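PDB 6FDF: tRNA (cytosine(38)-C(5))-methyltransferase from Schizosaccharomyces pombe, which methylates cytosine 38 in the anticodon loop of tRNA(Asp) and, to a lower level, in tRNA(Glu), using S-adenosyl-L-methionine as methyl donor. Local coordinates for residues I122-V127 against S167-L172; L172-F177 against S326-P331. All blocks are in the same frame, centred on the assembly; numbering follows the deposited sequence.

Interaction 1: residues I122-V127 against S167-L172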
ATOM      1  N   ILE A 122      14.348  -7.543   6.009  1.00 28.92           N
ATOM      2  CA  ILE A 122      13.002  -7.215   6.469  1.00 26.72           C
ATOM      3  C   ILE A 122      12.584  -5.906   5.815  1.00 27.48           C
ATOM      4  O   ILE A 122      13.366  -4.953   5.774  1.00 29.13           O
ATOM      5  CB  ILE A 122      12.927  -7.089   8.002  1.00 29.70           C
ATOM      6  CG1 ILE A 122      13.406  -8.378   8.669  1.00 27.87           C
ATOM      7  CG2 ILE A 122      11.513  -6.744   8.441  1.00 31.92           C
ATOM      8  CD1 ILE A 122      13.508  -8.266  10.174  1.00 29.70           C
ATOM      9  N   LEU A 123      11.357  -5.866   5.295  1.00 27.15           N
ATOM     10  CA  LEU A 123      10.768  -4.662   4.719  1.00 28.53           C
ATOM     11  C   LEU A 123       9.485  -4.361   5.477  1.00 29.70           C
ATOM     12  O   LEU A 123       8.600  -5.216   5.560  1.00 27.80           O
ATOM     13  CB  LEU A 123      10.470  -4.853   3.231  1.00 32.52           C
ATOM     14  CG  LEU A 123       9.703  -3.700   2.586  1.00 39.84           C
ATOM     15  CD1 LEU A 123      10.547  -2.467   2.624  1.00 44.37           C
ATOM     16  CD2 LEU A 123       9.319  -4.049   1.152  1.00 47.60           C
ATOM     17  N   ILE A 124       9.390  -3.153   6.032  1.00 28.18           N
ATOM     18  CA  ILE A 124       8.231  -2.710   6.797  1.00 26.72           C
ATOM     19  C   ILE A 124       7.648  -1.486   6.107  1.00 27.32           C
ATOM     20  O   ILE A 124       8.390  -0.567   5.748  1.00 30.60           O
ATOM     21  CB  ILE A 124       8.612  -2.377   8.252  1.00 29.45           C
ATOM     22  CG1 ILE A 124       9.368  -3.549   8.885  1.00 32.15           C
ATOM     23  CG2 ILE A 124       7.361  -2.074   9.080  1.00 32.51           C
ATOM     24  CD1 ILE A 124       9.875  -3.245  10.276  1.00 30.97           C
ATOM     25  N   GLU A 125       6.330  -1.468   5.931  1.00 28.26           N
ATOM     26  CA  GLU A 125       5.633  -0.319   5.363  1.00 27.94           C
ATOM     27  C   GLU A 125       4.544   0.129   6.330  1.00 30.85           C
ATOM     28  O   GLU A 125       3.889  -0.701   6.964  1.00 30.61           O
ATOM     29  CB  GLU A 125       5.027  -0.668   3.994  1.00 32.47           C
ATOM     30  CG  GLU A 125       4.475   0.529   3.236  1.00 36.86           C
ATOM     31  CD  GLU A 125       2.968   0.666   3.346  1.00 39.76           C
ATOM     32  OE1 GLU A 125       2.348  -0.074   4.136  1.00 43.48           O
ATOM     33  OE2 GLU A 125       2.403   1.509   2.620  1.00 40.98           O
ATOM     34  N   ASN A 126       4.355   1.437   6.464  1.00 28.94           N
ATOM     35  CA  ASN A 126       3.312   1.926   7.357  1.00 29.43           C
ATOM     36  C   ASN A 126       2.919   3.340   6.944  1.00 32.21           C
ATOM     37  O   ASN A 126       3.501   3.924   6.028  1.00 32.78           O
ATOM     38  CB  ASN A 126       3.770   1.881   8.815  1.00 32.63           C
ATOM     39  CG  ASN A 126       2.659   1.460   9.747  1.00 39.40           C
ATOM     40  OD1 ASN A 126       1.964   2.298  10.319  1.00 44.50           O
ATOM     41  ND2 ASN A 126       2.461   0.153   9.876  1.00 35.17           N
ATOM     42  N   VAL A 127       1.917   3.884   7.631  1.00 30.91           N
ATOM     43  CA  VAL A 127       1.457   5.242   7.348  1.00 36.09           C
ATOM     44  C   VAL A 127       2.442   6.257   7.908  1.00 37.87           C
ATOM     45  O   VAL A 127       3.187   5.991   8.861  1.00 35.25           O
ATOM     46  CB  VAL A 127       0.043   5.480   7.912  1.00 43.83           C
ATOM     47  CG1 VAL A 127      -0.940   4.468   7.333  1.00 49.30           C
ATOM     48  CG2 VAL A 127       0.060   5.420   9.427  1.00 42.15           C
ATOM     49  N   SER A 167       1.799   9.251   0.810  1.00 35.08           N
ATOM     50  CA  SER A 167       3.013   9.272   1.615  1.00 31.45           C
ATOM     51  C   SER A 167       2.980   8.127   2.612  1.00 32.73           C
ATOM     52  O   SER A 167       1.988   7.934   3.324  1.00 32.92           O
ATOM     53  CB  SER A 167       3.167  10.611   2.336  1.00 36.42           C
ATOM     54  OG  SER A 167       3.346  11.661   1.402  1.00 39.16           O
ATOM     55  N   ARG A 168       4.060   7.355   2.649  1.00 31.19           N
ATOM     56  CA  ARG A 168       4.161   6.207   3.535  1.00 29.87           C
ATOM     57  C   ARG A 168       5.559   6.146   4.122  1.00 33.01           C
ATOM     58  O   ARG A 168       6.530   6.573   3.494  1.00 30.87           O
ATOM     59  CB  ARG A 168       3.861   4.898   2.794  1.00 30.10           C
ATOM     60  CG  ARG A 168       2.434   4.798   2.288  1.00 31.80           C
ATOM     61  CD  ARG A 168       1.494   4.725   3.482  1.00 33.87           C
ATOM     62  NE  ARG A 168       0.129   4.361   3.121  1.00 37.61           N
ATOM     63  CZ  ARG A 168      -0.876   5.225   2.998  1.00 37.54           C
ATOM     64  NH1 ARG A 168      -2.091   4.781   2.690  1.00 37.56           N
ATOM     65  NH2 ARG A 168      -0.671   6.522   3.189  1.00 41.80           N
ATOM     66  N   TRP A 169       5.644   5.605   5.336  1.00 31.51           N
ATOM     67  CA  TRP A 169       6.914   5.292   5.972  1.00 31.48           C
ATOM     68  C   TRP A 169       7.375   3.911   5.534  1.00 29.80           C
ATOM     69  O   TRP A 169       6.560   2.997   5.380  1.00 28.65           O
ATOM     70  CB  TRP A 169       6.763   5.330   7.495  1.00 31.25           C
ATOM     71  CG  TRP A 169       8.004   4.979   8.266  1.00 32.80           C
ATOM     72  CD1 TRP A 169       8.959   5.843   8.721  1.00 34.64           C
ATOM     73  CD2 TRP A 169       8.402   3.672   8.706  1.00 30.02           C
ATOM     74  NE1 TRP A 169       9.935   5.155   9.405  1.00 35.22           N
ATOM     75  CE2 TRP A 169       9.618   3.823   9.410  1.00 33.54           C
ATOM     76  CE3 TRP A 169       7.852   2.392   8.569  1.00 32.27           C
ATOM     77  CZ2 TRP A 169      10.296   2.742   9.975  1.00 36.61           C
ATOM     78  CZ3 TRP A 169       8.528   1.315   9.132  1.00 31.34           C
ATOM     79  CH2 TRP A 169       9.736   1.499   9.823  1.00 31.28           C
ATOM     80  N   TYR A 170       8.685   3.769   5.331  1.00 29.63           N
ATOM     81  CA  TYR A 170       9.292   2.490   4.987  1.00 31.84           C
ATOM     82  C   TYR A 170      10.508   2.241   5.859  1.00 30.25           C
ATOM     83  O   TYR A 170      11.331   3.142   6.062  1.00 29.24           O
ATOM     84  CB  TYR A 170       9.723   2.440   3.522  1.00 33.10           C
ATOM     85  CG  TYR A 170       8.597   2.644   2.551  1.00 31.13           C
ATOM     86  CD1 TYR A 170       7.868   1.570   2.071  1.00 31.17           C
ATOM     87  CD2 TYR A 170       8.293   3.920   2.076  1.00 32.29           C
ATOM     88  CE1 TYR A 170       6.848   1.755   1.156  1.00 33.16           C
ATOM     89  CE2 TYR A 170       7.272   4.113   1.172  1.00 33.59           C
ATOM     90  CZ  TYR A 170       6.555   3.027   0.714  1.00 33.11           C
ATOM     91  OH  TYR A 170       5.533   3.212  -0.186  1.00 33.56           O
ATOM     92  N   GLY A 171      10.615   1.017   6.371  1.00 32.77           N
ATOM     93  CA  GLY A 171      11.817   0.558   7.040  1.00 31.10           C
ATOM     94  C   GLY A 171      12.434  -0.599   6.283  1.00 29.29           C
ATOM     95  O   GLY A 171      11.747  -1.579   5.979  1.00 29.72           O
ATOM     96  N   LEU A 172      13.709  -0.471   5.930  1.00 29.37           N
ATOM     97  CA  LEU A 172      14.463  -1.516   5.244  1.00 28.92           C
ATOM     98  C   LEU A 172      15.577  -1.962   6.173  1.00 26.14           C
ATOM     99  O   LEU A 172      16.380  -1.133   6.615  1.00 30.41           O
ATOM    100  CB  LEU A 172      15.047  -1.002   3.922  1.00 30.40           C
ATOM    101  CG  LEU A 172      14.147  -0.933   2.684  1.00 32.16           C
ATOM    102  CD1 LEU A 172      12.969   0.005   2.890  1.00 37.19           C
ATOM    103  CD2 LEU A 172      14.962  -0.498   1.475  1.00 32.82           C
TER
HETATM  104  O   HOH W   1       3.133   2.060  -0.242  1.00 36.57           O
HETATM  105  O   HOH W   2       0.046   1.788   1.990  1.00 42.34           O
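I124 and N126 pair with G171 and W169 as strands 121-127 and 168-175 run antiparallel, the step that gives the class I methyltransferase sheet its one reversed strand, inserted here between 121-127 and 148-155. I124 and G171 exchange two nearly straight bonds, I124 N to G171 O and G171 N to I124 O, both 2.8 Å; N126 and W169 do likewise, though W169 N reaches N126 O along a more bent path (139°).

E125, first residue of the Glu-Asn-Val triplet characteristic of C5-methyltransferases, can be traced outward. Its CB lies beside the Y170 ring, and E125 CG comes closer, 3.4 Å from Y170 CE1. A bend at chi2 (-100°) then turns the carboxylate across R168. OE1 is taken by S82 OG, while E125 OE2 rests 3.3 Å from R168 CG, in the plane of the guanidinium at its edge. The salt bridge from E125 OE2 to R168 NE is long, at 3.7 Å, and a water joins the two; another water links OE2 with Y170 OH. Trading R168 for an alanine would probably leave OE2 without this opposite charge and open a gap where R168 CG and CD now pack against it.

The E125 side chain lies about 6 Å from the bound S-adenosylhomocysteine. The side chain of N126 lies about 4 Å from that of C85, the predicted active-site cysteine; on the face opposite E125, I124 runs alongside W169, I124 CG2 meeting the indole at the edge, 3.6 Å from W169 CZ3.

Interaction 2: residues L172-F177 against S326-P331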
ATOM      1  N   LEU A 172      13.709  -0.471   5.930  1.00 29.37           N
ATOM      2  CA  LEU A 172      14.463  -1.516   5.244  1.00 28.92           C
ATOM      3  C   LEU A 172      15.577  -1.962   6.173  1.00 26.14           C
ATOM      4  O   LEU A 172      16.380  -1.133   6.615  1.00 30.41           O
ATOM      5  CB  LEU A 172      15.047  -1.002   3.922  1.00 30.40           C
ATOM      6  CG  LEU A 172      14.147  -0.933   2.684  1.00 32.16           C
ATOM      7  CD1 LEU A 172      12.969   0.005   2.890  1.00 37.19           C
ATOM      8  CD2 LEU A 172      14.962  -0.498   1.475  1.00 32.82           C
ATOM      9  N   ALA A 173      15.639  -3.264   6.464  1.00 27.14           N
ATOM     10  CA  ALA A 173      16.599  -3.792   7.429  1.00 30.33           C
ATOM     11  C   ALA A 173      17.396  -4.927   6.806  1.00 28.92           C
ATOM     12  O   ALA A 173      16.814  -5.837   6.210  1.00 29.91           O
ATOM     13  CB  ALA A 173      15.894  -4.289   8.704  1.00 29.08           C
ATOM     14  N   ARG A 174      18.723  -4.864   6.936  1.00 30.29           N
ATOM     15  CA  ARG A 174      19.620  -5.945   6.541  1.00 30.73           C
ATOM     16  C   ARG A 174      20.341  -6.473   7.772  1.00 27.31           C
ATOM     17  O   ARG A 174      20.950  -5.695   8.515  1.00 32.69           O
ATOM     18  CB  ARG A 174      20.665  -5.480   5.521  1.00 32.97           C
ATOM     19  CG  ARG A 174      20.122  -4.987   4.195  1.00 32.88           C
ATOM     20  CD  ARG A 174      21.254  -4.385   3.396  1.00 32.65           C
ATOM     21  NE  ARG A 174      20.863  -4.033   2.034  1.00 35.26           N
ATOM     22  CZ  ARG A 174      21.598  -3.266   1.229  1.00 37.81           C
ATOM     23  NH1 ARG A 174      21.169  -2.973   0.005  1.00 37.38           N
ATOM     24  NH2 ARG A 174      22.761  -2.778   1.655  1.00 41.24           N
ATOM     25  N   LEU A 175      20.290  -7.789   7.971  1.00 29.96           N
ATOM     26  CA  LEU A 175      21.016  -8.419   9.069  1.00 31.78           C
ATOM     27  C   LEU A 175      22.525  -8.328   8.851  1.00 34.31           C
ATOM     28  O   LEU A 175      23.023  -8.606   7.753  1.00 35.36           O
ATOM     29  CB  LEU A 175      20.586  -9.879   9.194  1.00 31.07           C
ATOM     30  CG  LEU A 175      21.179 -10.684  10.349  1.00 31.85           C
ATOM     31  CD1 LEU A 175      20.660 -10.187  11.692  1.00 36.17           C
ATOM     32  CD2 LEU A 175      20.844 -12.149  10.159  1.00 32.90           C
ATOM     33  N   ASN A 176      23.249  -7.946   9.908  1.00 30.65           N
ATOM     34  CA  ASN A 176      24.718  -7.944   9.934  1.00 35.69           C
ATOM     35  C   ASN A 176      25.331  -7.278   8.698  1.00 42.42           C
ATOM     36  O   ASN A 176      26.226  -7.822   8.047  1.00 43.19           O
ATOM     37  CB  ASN A 176      25.260  -9.368  10.103  1.00 41.45           C
ATOM     38  CG  ASN A 176      24.797 -10.026  11.396  1.00 43.58           C
ATOM     39  OD1 ASN A 176      24.480 -11.217  11.424  1.00 45.03           O
ATOM     40  ND2 ASN A 176      24.777  -9.256  12.478  1.00 40.25           N
ATOM     41  N   PHE A 177      24.858  -6.075   8.380  1.00 40.01           N
ATOM     42  CA  PHE A 177      25.381  -5.305   7.256  1.00 40.91           C
ATOM     43  C   PHE A 177      26.104  -4.072   7.785  1.00 41.00           C
ATOM     44  O   PHE A 177      25.509  -3.265   8.507  1.00 40.56           O
ATOM     45  CB  PHE A 177      24.263  -4.900   6.294  1.00 39.35           C
ATOM     46  CG  PHE A 177      24.717  -3.978   5.201  1.00 41.56           C
ATOM     47  CD1 PHE A 177      25.424  -4.470   4.115  1.00 43.44           C
ATOM     48  CD2 PHE A 177      24.445  -2.621   5.258  1.00 41.16           C
ATOM     49  CE1 PHE A 177      25.854  -3.626   3.106  1.00 44.35           C
ATOM     50  CE2 PHE A 177      24.870  -1.771   4.253  1.00 44.48           C
ATOM     51  CZ  PHE A 177      25.573  -2.276   3.173  1.00 44.72           C
ATOM     52  N   SER A 326      14.269  -3.769  -4.709  1.00 33.19           N
ATOM     53  CA  SER A 326      15.511  -3.841  -5.474  1.00 33.51           C
ATOM     54  C   SER A 326      16.693  -3.334  -4.657  1.00 39.29           C
ATOM     55  O   SER A 326      17.762  -3.960  -4.628  1.00 42.68           O
ATOM     56  CB  SER A 326      15.371  -3.029  -6.760  1.00 36.64           C
ATOM     57  OG  SER A 326      14.375  -3.584  -7.596  1.00 44.94           O
ATOM     58  N   LEU A 327      16.519  -2.190  -3.996  1.00 34.60           N
ATOM     59  CA  LEU A 327      17.562  -1.658  -3.124  1.00 38.67           C
ATOM     60  C   LEU A 327      17.868  -2.616  -1.981  1.00 31.18           C
ATOM     61  O   LEU A 327      19.030  -2.934  -1.711  1.00 36.16           O
ATOM     62  CB  LEU A 327      17.137  -0.299  -2.576  1.00 36.88           C
ATOM     63  CG  LEU A 327      18.117   0.349  -1.600  1.00 40.20           C
ATOM     64  CD1 LEU A 327      19.441   0.631  -2.301  1.00 42.84           C
ATOM     65  CD2 LEU A 327      17.528   1.620  -1.020  1.00 39.07           C
ATOM     66  N   LEU A 328      16.826  -3.085  -1.294  1.00 31.37           N
ATOM     67  CA  LEU A 328      17.018  -3.914  -0.108  1.00 31.69           C
ATOM     68  C   LEU A 328      17.850  -5.156  -0.410  1.00 34.69           C
ATOM     69  O   LEU A 328      18.753  -5.510   0.359  1.00 31.31           O
ATOM     70  CB  LEU A 328      15.655  -4.309   0.459  1.00 29.18           C
ATOM     71  CG  LEU A 328      15.615  -5.192   1.705  1.00 30.05           C
ATOM     72  CD1 LEU A 328      16.335  -4.525   2.865  1.00 30.49           C
ATOM     73  CD2 LEU A 328      14.160  -5.523   2.081  1.00 30.38           C
ATOM     74  N   LEU A 329      17.555  -5.832  -1.517  1.00 31.15           N
ATOM     75  CA  LEU A 329      18.128  -7.141  -1.796  1.00 34.44           C
ATOM     76  C   LEU A 329      19.406  -7.089  -2.631  1.00 34.17           C
ATOM     77  O   LEU A 329      19.850  -8.138  -3.107  1.00 39.86           O
ATOM     78  CB  LEU A 329      17.092  -8.020  -2.502  1.00 32.02           C
ATOM     79  CG  LEU A 329      15.779  -8.215  -1.744  1.00 33.69           C
ATOM     80  CD1 LEU A 329      14.799  -8.980  -2.609  1.00 33.05           C
ATOM     81  CD2 LEU A 329      16.034  -8.933  -0.426  1.00 32.57           C
ATOM     82  N   GLU A 330      20.000  -5.910  -2.828  1.00 34.90           N
ATOM     83  CA  GLU A 330      21.238  -5.826  -3.607  1.00 36.17           C
ATOM     84  C   GLU A 330      22.345  -6.766  -3.133  1.00 40.96           C
ATOM     85  O   GLU A 330      23.013  -7.357  -3.999  1.00 42.76           O
ATOM     86  CB  GLU A 330      21.754  -4.378  -3.646  1.00 37.21           C
ATOM     87  CG  GLU A 330      20.876  -3.464  -4.486  1.00 41.85           C
ATOM     88  CD  GLU A 330      21.487  -2.099  -4.735  1.00 43.85           C
ATOM     89  OE1 GLU A 330      22.425  -1.709  -4.012  1.00 49.23           O
ATOM     90  OE2 GLU A 330      21.021  -1.414  -5.667  1.00 46.58           O
ATOM     91  N   PRO A 331      22.611  -6.944  -1.830  1.00 42.33           N
ATOM     92  CA  PRO A 331      23.714  -7.838  -1.432  1.00 48.18           C
ATOM     93  C   PRO A 331      23.518  -9.285  -1.855  1.00 53.35           C
ATOM     94  O   PRO A 331      24.462 -10.077  -1.719  1.00 54.58           O
ATOM     95  CB  PRO A 331      23.741  -7.714   0.099  1.00 48.49           C
ATOM     96  CG  PRO A 331      23.120  -6.392   0.375  1.00 42.87           C
ATOM     97  CD  PRO A 331      22.032  -6.270  -0.652  1.00 40.19           C
TER
HETATM   98  O   HOH W   3      22.451  -0.824  -1.357  1.00 43.20           O
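P331 lies over one face of the R174 guanidinium, its CD 3.3 Å above the plane and displaced toward the rim. Around the edge, in plane, come L327 O, a water and F177 CD2. The F177 ring is itself approached on a face, by R174 NH2, and W181 adds a cation-pi contact with the same arginine as well as an edge-to-face one with F177.

The edge does the polar work. R174 NH1 gives a 2.7 Å bond to L327 O, which sits close to the guanidinium plane, although the bond is bent, 137° at the hydrogen. R174 NE donates to L328 O at 3.1 Å along a straighter line. Gripping two successive carbonyls leaves the guanidinium little freedom to turn, and the water bound to NH1 relays it to E330 OE1, whose direct separation from R174 NH1, 4.4 Å, is too great for a salt bridge. R174 gets there because its chain is extended from CG to NE (chi2 172°, chi3 173°), running antiparallel to the L328 side chain.

The rest of the contact is mostly apolar. L328 CD1 packs 3.9 Å from L172 CB and also reaches A173 O, while L172 CD2 and L327 CD2 touch at 4.2 Å, their side chains roughly perpendicular to each other.

L329 is where the chain leaves helical geometry, so the arginine serves carbonyls at the C-terminal end of helix 318-328, where its positive charge would probably suit the helix dipole: a strand-borne arginine closing the end of a helix packed on the sheet of a class I methyltransferase fold.

In the fold
Strand 168-175 carries both contacts, which share L172 and have their centres about 14 Å apart. Interaction 1 comes first along the chain and joins this strand to its neighbour 121-127 inside the seven-stranded sheet; interaction 2 continues along the same strand and meets the C-terminal end of helix 318-328, whose earlier turns pack on L123 and Y170 of interaction 1. The two meet directly: I122 O lies 2.9 Å from A173 N, a probable hydrogen bond that extends the strand pairing, and L328 CD2 packs 3.9 Å from L123 CB. Interaction 1 includes E125 and N126, near the cofactor and the predicted active-site cysteine, whereas interaction 2 lies away from the annotated sites, where helix 318-328 finishes.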